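Local atomic coordinates of xylose isomerase-like TIM barrel domain-containing protein (Thermus thermophilus, PDB entry 3AYT), a protein that binds zinc ions and, judging by its family, may act as a phosphodiester hydrolase related to DNA endonucleases that cut at abasic sites. Residues 60-65 with 98-103; 83-88 with 129-134; 110-115 with 147-152; 141-146 with 170-175. All coordinates share one frame; numbering follows the deposited sequence.

Contact 1: 60-65 with 98-103; sequences NLDLLS and GIPHGR
Asp-62 lays its carboxylate flat against the carbonyl oxygen of Gly-98, joining two of the loops that follow the barrel strands in this TIM-barrel fold. Segment 60-65 comes after strand 52-55 and segment 98-103 after strand 92-96, and Gly-98 lies just two residues past His-96, a zinc ligand. Gly-98 O lies over one face of the carboxylate, 3.2 Å from Asp-62 CG and 3.3 Å from Asp-62 OD2. Both oxygens are acceptors, and no hydrogen bond links them. The other face of the carboxylate is occupied by its own turn, for Leu-64 N donates to Asp-62 OD1 at 2.9 Å, approaching 72° out of the carboxylate plane. This is an Asx turn, built within a type I beta turn from Asp-62 to Ser-65. With CG anti to the backbone N (chi1 -178°), the carboxylate reaches the second loop, where OD1 also forms a salt bridge with Arg-111 of helix 105-118. That positive charge probably eases the crowding of acceptors. An asparagine here would probably leave Arg-111 without its ionic mate, since the amide carries no charge to balance the guanidinium. Gly-98 is required by space as well as by its positive phi of 90°: a CB there would come to 2.7 Å from Asp-62 OD1, a clash. Backbone packing completes the contact, with Leu-61 O lying 3.5 Å from Gly-98 CA.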
loop_
_atom_site.group_PDB
_atom_site.type_symbol
_atom_site.label_atom_id
_atom_site.label_comp_id
_atom_site.label_asym_id
_atom_site.label_seq_id
_atom_site.Cartn_x
_atom_site.Cartn_y
_atom_site.Cartn_z
ATOM N N ASN A 60 10.261 -10.211 0.738
ATOM C CA ASN A 60 10.563 -11.599 1.109
ATOM C C ASN A 60 9.736 -12.152 2.275
ATOM O O ASN A 60 10.118 -13.142 2.914
ATOM C CB ASN A 60 12.077 -11.769 1.354
ATOM C CG ASN A 60 12.903 -11.377 0.146
ATOM O OD1 ASN A 60 13.619 -10.372 0.168
ATOM N ND2 ASN A 60 12.786 -12.157 -0.936
ATOM N N LEU A 61 8.596 -11.517 2.536
ATOM C CA LEU A 61 7.711 -11.929 3.608
ATOM C C LEU A 61 6.503 -12.676 3.052
ATOM O O LEU A 61 6.067 -12.427 1.925
ATOM C CB LEU A 61 7.259 -10.715 4.434
ATOM C CG LEU A 61 8.357 -9.856 5.078
ATOM C CD1 LEU A 61 7.739 -8.760 5.950
ATOM C CD2 LEU A 61 9.337 -10.707 5.887
ATOM N N ASP A 62 5.989 -13.608 3.845
ATOM C CA ASP A 62 4.778 -14.343 3.519
ATOM C C ASP A 62 4.363 -15.115 4.754
ATOM O O ASP A 62 5.083 -16.014 5.207
ATOM C CB ASP A 62 4.999 -15.295 2.326
ATOM C CG ASP A 62 3.732 -16.044 1.918
ATOM O OD1 ASP A 62 2.626 -15.680 2.381
ATOM O OD2 ASP A 62 3.842 -17.006 1.120
ATOM N N LEU A 63 3.201 -14.751 5.297
ATOM C CA LEU A 63 2.599 -15.445 6.424
ATOM C C LEU A 63 2.318 -16.913 6.110
ATOM O O LEU A 63 2.250 -17.741 7.016
ATOM C CB LEU A 63 1.292 -14.758 6.831
ATOM C CG LEU A 63 1.382 -13.409 7.550
ATOM C CD1 LEU A 63 -0.005 -12.748 7.631
ATOM C CD2 LEU A 63 2.012 -13.549 8.934
ATOM N N LEU A 64 2.143 -17.221 4.830
ATOM C CA LEU A 64 1.878 -18.585 4.399
ATOM C C LEU A 64 3.106 -19.279 3.778
ATOM O O LEU A 64 2.957 -20.286 3.084
ATOM C CB LEU A 64 0.687 -18.614 3.424
ATOM C CG LEU A 64 -0.658 -17.999 3.852
ATOM C CD1 LEU A 64 -1.678 -18.141 2.722
ATOM C CD2 LEU A 64 -1.200 -18.622 5.127
ATOM N N SER A 65 4.305 -18.746 4.020
ATOM C CA SER A 65 5.530 -19.308 3.430
ATOM C C SER A 65 5.703 -20.771 3.817
ATOM O O SER A 65 5.386 -21.136 4.939
ATOM C CB SER A 65 6.764 -18.547 3.900
ATOM O OG SER A 65 7.944 -19.081 3.320
ATOM N N GLY A 98 1.713 -11.460 0.487
ATOM C CA GLY A 98 2.822 -12.397 0.490
ATOM C C GLY A 98 2.740 -13.463 -0.594
ATOM O O GLY A 98 3.638 -14.288 -0.718
ATOM N N ILE A 99 1.664 -13.458 -1.379
ATOM C CA ILE A 99 1.539 -14.393 -2.503
ATOM C C ILE A 99 2.752 -14.285 -3.437
ATOM O O ILE A 99 3.148 -13.187 -3.819
ATOM C CB ILE A 99 0.194 -14.202 -3.295
ATOM C CG1 ILE A 99 -0.078 -15.413 -4.205
ATOM C CG2 ILE A 99 0.194 -12.891 -4.101
ATOM C CD1 ILE A 99 -1.436 -15.330 -4.978
ATOM N N PRO A 100 3.359 -15.430 -3.795
ATOM C CA PRO A 100 4.483 -15.349 -4.735
ATOM C C PRO A 100 3.998 -14.979 -6.130
ATOM O O PRO A 100 2.818 -15.172 -6.438
ATOM C CB PRO A 100 5.061 -16.772 -4.736
ATOM C CG PRO A 100 4.028 -17.636 -4.110
ATOM C CD PRO A 100 3.184 -16.777 -3.229
ATOM N N HIS A 101 4.884 -14.445 -6.964
ATOM C CA HIS A 101 4.512 -14.177 -8.338
ATOM C C HIS A 101 4.221 -15.482 -9.066
ATOM O O HIS A 101 4.848 -16.510 -8.794
ATOM C CB HIS A 101 5.599 -13.412 -9.090
ATOM C CG HIS A 101 5.258 -13.194 -10.530
ATOM N ND1 HIS A 101 4.432 -12.173 -10.947
ATOM C CD2 HIS A 101 5.562 -13.910 -11.639
ATOM C CE1 HIS A 101 4.270 -12.249 -12.257
ATOM N NE2 HIS A 101 4.941 -13.298 -12.701
ATOM N N GLY A 102 3.254 -15.439 -9.976
ATOM C CA GLY A 102 3.057 -16.536 -10.921
ATOM C C GLY A 102 2.107 -17.650 -10.525
ATOM O O GLY A 102 2.054 -18.682 -11.200
ATOM N N ARG A 103 1.359 -17.464 -9.440
ATOM C CA ARG A 103 0.328 -18.436 -9.066
ATOM C C ARG A 103 -0.825 -18.332 -10.062
ATOM O O ARG A 103 -1.130 -17.245 -10.547
ATOM C CB ARG A 103 -0.195 -18.201 -7.642
ATOM C CG ARG A 103 0.869 -18.226 -6.536
ATOM C CD ARG A 103 1.922 -19.303 -6.772
ATOM N NE ARG A 103 1.614 -20.566 -6.113
ATOM C CZ ARG A 103 2.368 -21.660 -6.211
ATOM N NH1 ARG A 103 3.474 -21.654 -6.954
ATOM N NH2 ARG A 103 2.015 -22.765 -5.570
#

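Contact 2: 83-88 with 129-134; sequences DRAAEL and LGVRLL
The shortest polar bond here, Arg-84 NH1 to Glu-87 OE1 at 2.8 Å, lies away from the face on which Ala-86 meets Leu-129. It is a salt bridge between residues three apart on the helix: the carboxylate uses its syn lone pair, and the acceptor sits 4° out of the guanidinium plane. Across the interface itself there is no hydrogen bond, only van der Waals packing in the outer layer of the TIM barrel. Helix 68-87 leans there on the junction between helix 120-129 and strand 132-136. That junction is a Schellman motif with Gly-130 as the C-prime residue; its positive phi of 78° turns the chain out of the helix and leaves Leu-129 and Val-131, one before and one after it, both facing helix 68-87. The methyl of Ala-86 meets both, 3.8 Å from Leu-129 CD2 and 4.3 Å from Val-131 CG2. In Val-131, CG1 is anti to the backbone N (chi1 178°), which puts CG2 beside that N and toward the helix, 4.1 Å from Ala-86 CA; Ala-85 CB touches the same methyl more loosely, at 4.5 Å. Ala-85 otherwise packs on Val-54 of strand 52-55 and Val-131 on Ala-93 of strand 92-96, which places the inner end of the contact against the barrel wall. At the outer end the side chains of Asp-83 and Leu-129 cross obliquely. The carboxylate of Asp-83 has its charge partner in Arg-125 of helix 120-129, and the oxygen engaged in that salt bridge, OD1, also rests 3.6 Å from Leu-129 CD1.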
loop_
_atom_site.group_PDB
_atom_site.type_symbol
_atom_site.label_atom_id
_atom_site.label_comp_id
_atom_site.label_asym_id
_atom_site.label_seq_id
_atom_site.Cartn_x
_atom_site.Cartn_y
_atom_site.Cartn_z
ATOM N N ASP A 83 3.066 -1.413 15.492
ATOM C CA ASP A 83 3.462 -0.693 16.705
ATOM C C ASP A 83 4.083 0.647 16.344
ATOM O O ASP A 83 3.767 1.663 16.969
ATOM C CB ASP A 83 4.473 -1.500 17.532
ATOM C CG ASP A 83 3.839 -2.649 18.301
ATOM O OD1 ASP A 83 2.595 -2.719 18.418
ATOM O OD2 ASP A 83 4.606 -3.495 18.799
ATOM N N ARG A 84 4.974 0.638 15.345
ATOM C CA ARG A 84 5.603 1.874 14.858
ATOM C C ARG A 84 4.596 2.806 14.184
ATOM O O ARG A 84 4.677 4.026 14.340
ATOM C CB ARG A 84 6.764 1.575 13.907
ATOM C CG ARG A 84 8.002 0.946 14.559
ATOM C CD ARG A 84 8.564 1.816 15.692
ATOM N NE ARG A 84 9.939 1.453 16.024
ATOM C CZ ARG A 84 10.639 1.974 17.030
ATOM N NH1 ARG A 84 10.100 2.883 17.829
ATOM N NH2 ARG A 84 11.885 1.574 17.239
ATOM N N ALA A 85 3.657 2.224 13.435
ATOM C CA ALA A 85 2.566 2.983 12.809
ATOM C C ALA A 85 1.748 3.748 13.850
ATOM O O ALA A 85 1.462 4.936 13.665
ATOM C CB ALA A 85 1.665 2.064 11.997
ATOM N N ALA A 86 1.380 3.066 14.935
ATOM C CA ALA A 86 0.611 3.678 16.026
ATOM C C ALA A 86 1.409 4.801 16.688
ATOM O O ALA A 86 0.864 5.870 16.982
ATOM C CB ALA A 86 0.211 2.629 17.055
ATOM N N GLU A 87 2.701 4.548 16.896
ATOM C CA GLU A 87 3.623 5.535 17.456
ATOM C C GLU A 87 3.713 6.795 16.597
ATOM O O GLU A 87 3.777 7.906 17.126
ATOM C CB GLU A 87 5.011 4.915 17.639
ATOM C CG GLU A 87 6.032 5.835 18.306
ATOM C CD GLU A 87 7.432 5.240 18.321
ATOM O OE1 GLU A 87 7.570 4.007 18.137
ATOM O OE2 GLU A 87 8.395 6.010 18.514
ATOM N N LEU A 88 3.697 6.621 15.279
ATOM C CA LEU A 88 3.748 7.750 14.351
ATOM C C LEU A 88 2.395 8.436 14.175
ATOM O O LEU A 88 2.302 9.433 13.448
ATOM C CB LEU A 88 4.256 7.302 12.982
ATOM C CG LEU A 88 5.736 6.943 12.828
ATOM C CD1 LEU A 88 5.961 6.305 11.474
ATOM C CD2 LEU A 88 6.611 8.184 12.999
ATOM N N LEU A 129 -4.696 -0.964 18.278
ATOM C CA LEU A 129 -3.892 0.243 18.125
ATOM C C LEU A 129 -4.646 1.397 17.478
ATOM O O LEU A 129 -4.191 2.540 17.522
ATOM C CB LEU A 129 -2.609 -0.064 17.351
ATOM C CG LEU A 129 -1.570 -0.942 18.061
ATOM C CD1 LEU A 129 -0.504 -1.367 17.083
ATOM C CD2 LEU A 129 -0.945 -0.241 19.280
ATOM N N GLY A 130 -5.795 1.100 16.880
ATOM C CA GLY A 130 -6.590 2.116 16.195
ATOM C C GLY A 130 -6.039 2.474 14.823
ATOM O O GLY A 130 -6.277 3.572 14.316
ATOM N N VAL A 131 -5.298 1.545 14.221
ATOM C CA VAL A 131 -4.778 1.729 12.869
ATOM C C VAL A 131 -5.595 0.889 11.881
ATOM O O VAL A 131 -5.869 -0.283 12.128
ATOM C CB VAL A 131 -3.263 1.371 12.780
ATOM C CG1 VAL A 131 -2.746 1.526 11.357
ATOM C CG2 VAL A 131 -2.450 2.239 13.731
ATOM N N ARG A 132 -5.991 1.505 10.771
ATOM C CA ARG A 132 -6.744 0.828 9.718
ATOM C C ARG A 132 -5.792 0.040 8.817
ATOM O O ARG A 132 -4.896 0.609 8.187
ATOM C CB ARG A 132 -7.531 1.861 8.904
ATOM C CG ARG A 132 -8.223 1.330 7.654
ATOM C CD ARG A 132 -9.528 0.660 8.004
ATOM N NE ARG A 132 -10.304 0.306 6.814
ATOM C CZ ARG A 132 -11.317 -0.557 6.828
ATOM N NH1 ARG A 132 -11.660 -1.146 7.964
ATOM N NH2 ARG A 132 -11.981 -0.835 5.714
ATOM N N LEU A 133 -6.001 -1.269 8.752
ATOM C CA LEU A 133 -5.131 -2.145 7.982
ATOM C C LEU A 133 -5.652 -2.285 6.554
ATOM O O LEU A 133 -6.846 -2.508 6.346
ATOM C CB LEU A 133 -5.044 -3.508 8.668
ATOM C CG LEU A 133 -3.938 -4.476 8.268
ATOM C CD1 LEU A 133 -2.550 -3.923 8.628
ATOM C CD2 LEU A 133 -4.185 -5.832 8.935
ATOM N N LEU A 134 -4.752 -2.153 5.580
ATOM C CA LEU A 134 -5.128 -2.192 4.168
ATOM C C LEU A 134 -4.273 -3.164 3.377
ATOM O O LEU A 134 -3.041 -3.057 3.340
ATOM C CB LEU A 134 -5.013 -0.806 3.522
ATOM C CG LEU A 134 -5.723 0.368 4.201
ATOM C CD1 LEU A 134 -5.254 1.667 3.588
ATOM C CD2 LEU A 134 -7.223 0.220 4.063
#

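Contact 3: 110-115 with 147-152; sequences ERALPL and RPVLEA
Two neighbouring helices of the layer that surrounds the TIM barrel pack here, helix 105-118 through Ala-112 and helix 147-152 through Pro-148 and Val-149. The axes of the two segments approach to 8.4 Å and run nearly side by side in the same direction, at a signed crossing angle of -24°. Such closeness rests on a small residue at the crossing: Ala-112 CA and Val-149 CA are 5.6 Å apart. The methyl of Ala-112 points into the other helix and is met by two groups, Pro-148 CB at 3.9 Å and Val-149 CG2 at 4.0 Å. Pro-148 can face the partner without costing a bond because it stands in the first turn, where the helix needs no N-H. Val-149 has CG1 anti to its backbone N (chi1 -171°), and this sets CG2, the other branch, against the neighbouring backbone, 3.6 Å from Ala-112 O. On the barrel side Leu-115 CD2 closes over the same valine methyl, while Val-149 also packs on Leu-157 of strand 157-162 and Leu-115 on Ser-97. No hydrogen bond crosses the contact, and its side-chain pairs are all apolar, with the valine buried against the sheet. Toward solvent it thins out: the exposed Leu-113 starts away from the partner, but its end turns back, bringing CD2 to 4.3 Å from Pro-148 CB.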
loop_
_atom_site.group_PDB
_atom_site.type_symbol
_atom_site.label_atom_id
_atom_site.label_comp_id
_atom_site.label_asym_id
_atom_site.label_seq_id
_atom_site.Cartn_x
_atom_site.Cartn_y
_atom_site.Cartn_z
ATOM N N GLU A 110 -7.181 -20.604 -3.527
ATOM C CA GLU A 110 -6.876 -21.536 -2.443
ATOM C C GLU A 110 -6.077 -20.908 -1.293
ATOM O O GLU A 110 -6.106 -21.418 -0.176
ATOM C CB GLU A 110 -6.158 -22.778 -2.986
ATOM C CG GLU A 110 -7.074 -23.682 -3.812
ATOM C CD GLU A 110 -6.359 -24.873 -4.418
ATOM O OE1 GLU A 110 -5.110 -24.862 -4.492
ATOM O OE2 GLU A 110 -7.058 -25.826 -4.830
ATOM N N ARG A 111 -5.372 -19.809 -1.566
ATOM C CA ARG A 111 -4.653 -19.070 -0.522
ATOM C C ARG A 111 -5.579 -18.188 0.309
ATOM O O ARG A 111 -5.223 -17.809 1.420
ATOM C CB ARG A 111 -3.552 -18.180 -1.117
ATOM C CG ARG A 111 -2.170 -18.824 -1.219
ATOM C CD ARG A 111 -1.119 -17.823 -1.714
ATOM N NE ARG A 111 -0.881 -16.725 -0.773
ATOM C CZ ARG A 111 0.210 -16.592 -0.015
ATOM N NH1 ARG A 111 1.191 -17.488 -0.076
ATOM N NH2 ARG A 111 0.321 -15.554 0.811
ATOM N N ALA A 112 -6.758 -17.864 -0.226
ATOM C CA ALA A 112 -7.597 -16.805 0.354
ATOM C C ALA A 112 -7.977 -17.046 1.814
ATOM O O ALA A 112 -7.659 -16.239 2.682
ATOM C CB ALA A 112 -8.840 -16.557 -0.491
ATOM N N LEU A 113 -8.641 -18.161 2.088
ATOM C CA LEU A 113 -9.092 -18.428 3.450
ATOM C C LEU A 113 -7.935 -18.705 4.435
ATOM O O LEU A 113 -7.974 -18.216 5.565
ATOM C CB LEU A 113 -10.189 -19.505 3.488
ATOM C CG LEU A 113 -11.499 -19.170 2.744
ATOM C CD1 LEU A 113 -12.576 -20.244 2.986
ATOM C CD2 LEU A 113 -12.052 -17.772 3.066
ATOM N N PRO A 114 -6.894 -19.460 4.006
ATOM C CA PRO A 114 -5.717 -19.568 4.879
ATOM C C PRO A 114 -5.097 -18.202 5.197
ATOM O O PRO A 114 -4.673 -17.970 6.326
ATOM C CB PRO A 114 -4.742 -20.408 4.045
ATOM C CG PRO A 114 -5.623 -21.258 3.220
ATOM C CD PRO A 114 -6.787 -20.374 2.852
ATOM N N LEU A 115 -5.048 -17.306 4.212
ATOM C CA LEU A 115 -4.528 -15.960 4.453
ATOM C C LEU A 115 -5.425 -15.180 5.414
ATOM O O LEU A 115 -4.936 -14.552 6.359
ATOM C CB LEU A 115 -4.336 -15.181 3.147
ATOM C CG LEU A 115 -3.815 -13.745 3.329
ATOM C CD1 LEU A 115 -2.398 -13.749 3.880
ATOM C CD2 LEU A 115 -3.884 -12.970 2.031
ATOM N N ARG A 147 -11.225 -10.954 -2.816
ATOM C CA ARG A 147 -12.585 -10.727 -2.326
ATOM C C ARG A 147 -12.915 -11.546 -1.055
ATOM O O ARG A 147 -13.443 -10.984 -0.100
ATOM C CB ARG A 147 -13.629 -10.950 -3.433
ATOM C CG ARG A 147 -15.069 -10.673 -2.971
ATOM C CD ARG A 147 -16.068 -10.658 -4.126
ATOM N NE ARG A 147 -15.887 -9.505 -5.010
ATOM C CZ ARG A 147 -16.314 -8.269 -4.755
ATOM N NH1 ARG A 147 -16.936 -7.982 -3.618
ATOM N NH2 ARG A 147 -16.097 -7.305 -5.638
ATOM N N PRO A 148 -12.592 -12.863 -1.033
ATOM C CA PRO A 148 -12.904 -13.666 0.155
ATOM C C PRO A 148 -12.124 -13.230 1.400
ATOM O O PRO A 148 -12.641 -13.341 2.522
ATOM C CB PRO A 148 -12.477 -15.087 -0.249
ATOM C CG PRO A 148 -12.367 -15.058 -1.744
ATOM C CD PRO A 148 -11.920 -13.679 -2.062
ATOM N N VAL A 149 -10.901 -12.740 1.207
ATOM C CA VAL A 149 -10.103 -12.234 2.324
ATOM C C VAL A 149 -10.779 -11.005 2.935
ATOM O O VAL A 149 -10.922 -10.910 4.159
ATOM C CB VAL A 149 -8.647 -11.898 1.920
ATOM C CG1 VAL A 149 -7.810 -11.591 3.163
ATOM C CG2 VAL A 149 -8.023 -13.036 1.117
ATOM N N LEU A 150 -11.200 -10.078 2.074
ATOM C CA LEU A 150 -11.919 -8.879 2.509
ATOM C C LEU A 150 -13.268 -9.214 3.147
ATOM O O LEU A 150 -13.613 -8.672 4.197
ATOM C CB LEU A 150 -12.118 -7.904 1.341
ATOM C CG LEU A 150 -10.851 -7.386 0.652
ATOM C CD1 LEU A 150 -11.194 -6.621 -0.616
ATOM C CD2 LEU A 150 -10.042 -6.501 1.612
ATOM N N GLU A 151 -14.024 -10.109 2.515
ATOM C CA GLU A 151 -15.335 -10.494 3.042
ATOM C C GLU A 151 -15.220 -11.201 4.398
ATOM O O GLU A 151 -16.012 -10.940 5.306
ATOM C CB GLU A 151 -16.104 -11.359 2.035
ATOM C CG GLU A 151 -16.660 -10.559 0.859
ATOM C CD GLU A 151 -17.424 -11.410 -0.145
ATOM O OE1 GLU A 151 -17.364 -12.656 -0.063
ATOM O OE2 GLU A 151 -18.086 -10.826 -1.024
ATOM N N ALA A 152 -14.224 -12.073 4.530
ATOM C CA ALA A 152 -13.992 -12.824 5.765
ATOM C C ALA A 152 -13.746 -11.908 6.960
ATOM O O ALA A 152 -14.151 -12.223 8.081
ATOM C CB ALA A 152 -12.838 -13.809 5.592
#

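Contact 4: 141-146 with 170-175; sequences PHPEAL and SRTPDP
Pro-141 O is the tight centre of this loop-to-loop contact, gripped by two donors from segment 170-175. Arg-171 N and Thr-172 OG1 both lie 2.9 Å from Pro-141 O and in its carbonyl plane, with C=O...donor angles of 124° and 133°; they come from opposite sides and so use separate lone pairs. The donating loop is shaped by an ST turn, in which Ser-170 OG accepts from Thr-172 N at 2.9 Å while also bonding Ala-166 O in the preceding helix. In Thr-172 a chi1 of -44° sets OG1 beside the backbone N, and CG2, anti to that N, meets Pro-143 CD tip to tip at 4.0 Å. A valine in place of this threonine would probably leave one lone pair of Pro-141 O without its donor and the loop less firmly fixed. The solvent side is much looser: the side chain of Arg-171 adds just its CB, 4.1 Å from Pro-141 CB, before its exposed chain bends away at chi3. Around this junction Pro-141 packs on Ala-108 of helix 105-118, and Pro-143 on Pro-177 and Trp-178 of helix 176-179, placing the contact between those two helices.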
loop_
_atom_site.group_PDB
_atom_site.type_symbol
_atom_site.label_atom_id
_atom_site.label_comp_id
_atom_site.label_asym_id
_atom_site.label_seq_id
_atom_site.Cartn_x
_atom_site.Cartn_y
_atom_site.Cartn_z
ATOM N N PRO A 141 -3.434 -12.885 -9.253
ATOM C CA PRO A 141 -3.823 -12.879 -10.669
ATOM C C PRO A 141 -5.103 -12.076 -10.922
ATOM O O PRO A 141 -5.248 -11.476 -11.990
ATOM C CB PRO A 141 -4.073 -14.362 -10.995
ATOM C CG PRO A 141 -3.557 -15.138 -9.839
ATOM C CD PRO A 141 -3.482 -14.231 -8.658
ATOM N N HIS A 142 -6.003 -12.049 -9.936
ATOM C CA HIS A 142 -7.347 -11.493 -10.129
ATOM C C HIS A 142 -7.992 -10.999 -8.821
ATOM O O HIS A 142 -7.570 -11.401 -7.733
ATOM C CB HIS A 142 -8.245 -12.512 -10.856
ATOM C CG HIS A 142 -8.452 -13.803 -10.119
ATOM N ND1 HIS A 142 -7.509 -14.355 -9.277
ATOM C CD2 HIS A 142 -9.486 -14.675 -10.145
ATOM C CE1 HIS A 142 -7.966 -15.494 -8.790
ATOM N NE2 HIS A 142 -9.156 -15.722 -9.316
ATOM N N PRO A 143 -9.000 -10.104 -8.919
ATOM C CA PRO A 143 -9.643 -9.588 -7.701
ATOM C C PRO A 143 -10.393 -10.669 -6.924
ATOM O O PRO A 143 -10.566 -10.561 -5.706
ATOM C CB PRO A 143 -10.610 -8.509 -8.227
ATOM C CG PRO A 143 -10.782 -8.817 -9.694
ATOM C CD PRO A 143 -9.469 -9.404 -10.129
ATOM N N GLU A 144 -10.801 -11.726 -7.620
ATOM C CA GLU A 144 -11.429 -12.867 -6.961
ATOM C C GLU A 144 -10.523 -13.541 -5.925
ATOM O O GLU A 144 -11.013 -14.209 -5.022
ATOM C CB GLU A 144 -11.926 -13.888 -7.988
ATOM C CG GLU A 144 -13.159 -13.437 -8.764
ATOM C CD GLU A 144 -12.832 -12.541 -9.950
ATOM O OE1 GLU A 144 -13.787 -12.080 -10.615
ATOM O OE2 GLU A 144 -11.633 -12.287 -10.215
ATOM N N ALA A 145 -9.212 -13.370 -6.063
ATOM C CA ALA A 145 -8.255 -13.914 -5.096
ATOM C C ALA A 145 -8.318 -13.165 -3.755
ATOM O O ALA A 145 -8.004 -13.739 -2.706
ATOM C CB ALA A 145 -6.850 -13.854 -5.659
ATOM N N LEU A 146 -8.749 -11.899 -3.799
ATOM C CA LEU A 146 -8.792 -11.041 -2.604
ATOM C C LEU A 146 -10.184 -10.857 -1.991
ATOM O O LEU A 146 -10.313 -10.631 -0.782
ATOM C CB LEU A 146 -8.173 -9.663 -2.905
ATOM C CG LEU A 146 -6.673 -9.651 -3.226
ATOM C CD1 LEU A 146 -6.193 -8.247 -3.580
ATOM C CD2 LEU A 146 -5.849 -10.224 -2.068
ATOM N N SER A 170 -0.407 -9.163 -12.855
ATOM C CA SER A 170 -1.612 -9.989 -12.747
ATOM C C SER A 170 -2.125 -10.514 -14.088
ATOM O O SER A 170 -1.570 -10.208 -15.140
ATOM C CB SER A 170 -2.722 -9.235 -11.999
ATOM O OG SER A 170 -3.488 -8.406 -12.862
ATOM N N ARG A 171 -3.193 -11.300 -14.021
ATOM C CA ARG A 171 -3.924 -11.791 -15.186
ATOM C C ARG A 171 -5.118 -10.860 -15.490
ATOM O O ARG A 171 -5.894 -11.116 -16.413
ATOM C CB ARG A 171 -4.369 -13.240 -14.916
ATOM C CG ARG A 171 -5.600 -13.729 -15.666
ATOM C CD ARG A 171 -5.898 -15.193 -15.378
ATOM N NE ARG A 171 -4.876 -16.047 -15.966
ATOM C CZ ARG A 171 -5.035 -16.795 -17.054
ATOM N NH1 ARG A 171 -6.199 -16.842 -17.690
ATOM N NH2 ARG A 171 -4.017 -17.511 -17.494
ATOM N N THR A 172 -5.225 -9.771 -14.726
ATOM C CA THR A 172 -6.320 -8.794 -14.839
ATOM C C THR A 172 -5.769 -7.359 -14.973
ATOM O O THR A 172 -5.779 -6.595 -13.999
ATOM C CB THR A 172 -7.263 -8.887 -13.605
ATOM O OG1 THR A 172 -7.527 -10.259 -13.297
ATOM C CG2 THR A 172 -8.601 -8.172 -13.858
ATOM N N PRO A 173 -5.270 -6.989 -16.176
ATOM C CA PRO A 173 -4.702 -5.643 -16.379
ATOM C C PRO A 173 -5.720 -4.499 -16.277
ATOM O O PRO A 173 -5.354 -3.386 -15.897
ATOM C CB PRO A 173 -4.114 -5.712 -17.794
ATOM C CG PRO A 173 -4.819 -6.848 -18.464
ATOM C CD PRO A 173 -5.114 -7.837 -17.374
ATOM N N ASP A 174 -6.978 -4.784 -16.616
ATOM C CA ASP A 174 -8.096 -3.826 -16.522
ATOM C C ASP A 174 -8.334 -3.433 -15.064
ATOM O O ASP A 174 -8.503 -4.310 -14.210
ATOM C CB ASP A 174 -9.356 -4.489 -17.118
ATOM C CG ASP A 174 -10.569 -3.555 -17.226
ATOM O OD1 ASP A 174 -10.542 -2.382 -16.798
ATOM O OD2 ASP A 174 -11.597 -4.033 -17.765
ATOM N N PRO A 175 -8.359 -2.117 -14.770
ATOM C CA PRO A 175 -8.578 -1.653 -13.399
ATOM C C PRO A 175 -9.995 -1.930 -12.883
ATOM O O PRO A 175 -10.180 -2.087 -11.686
ATOM C CB PRO A 175 -8.352 -0.138 -13.488
ATOM C CG PRO A 175 -7.731 0.109 -14.801
ATOM C CD PRO A 175 -8.168 -0.991 -15.698
#

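How the contacts relate
Contact 3 is the most buried of the four, and contacts 1, 2 and 4 are partly buried. Helix 105-118 is common ground: contact 3 uses the flank that carries Ala-112, its Arg-111 reaches contact 1, and its Ala-112 touches Ala-145 O of contact 4. Arg-103 O also packs on Pro-141 CG, joining contacts 1 and 4. Contact 2 touches none of the others and lies across the chain's centre from contact 4. Chemistry follows place: contacts 2 and 3, in the helical layer, pack mainly by methyl groups, whereas the loops of contacts 1 and 4 meet through carbonyl oxygens, lying over the face of a carboxylate without a hydrogen bond in one and doubly hydrogen-bonded in the other.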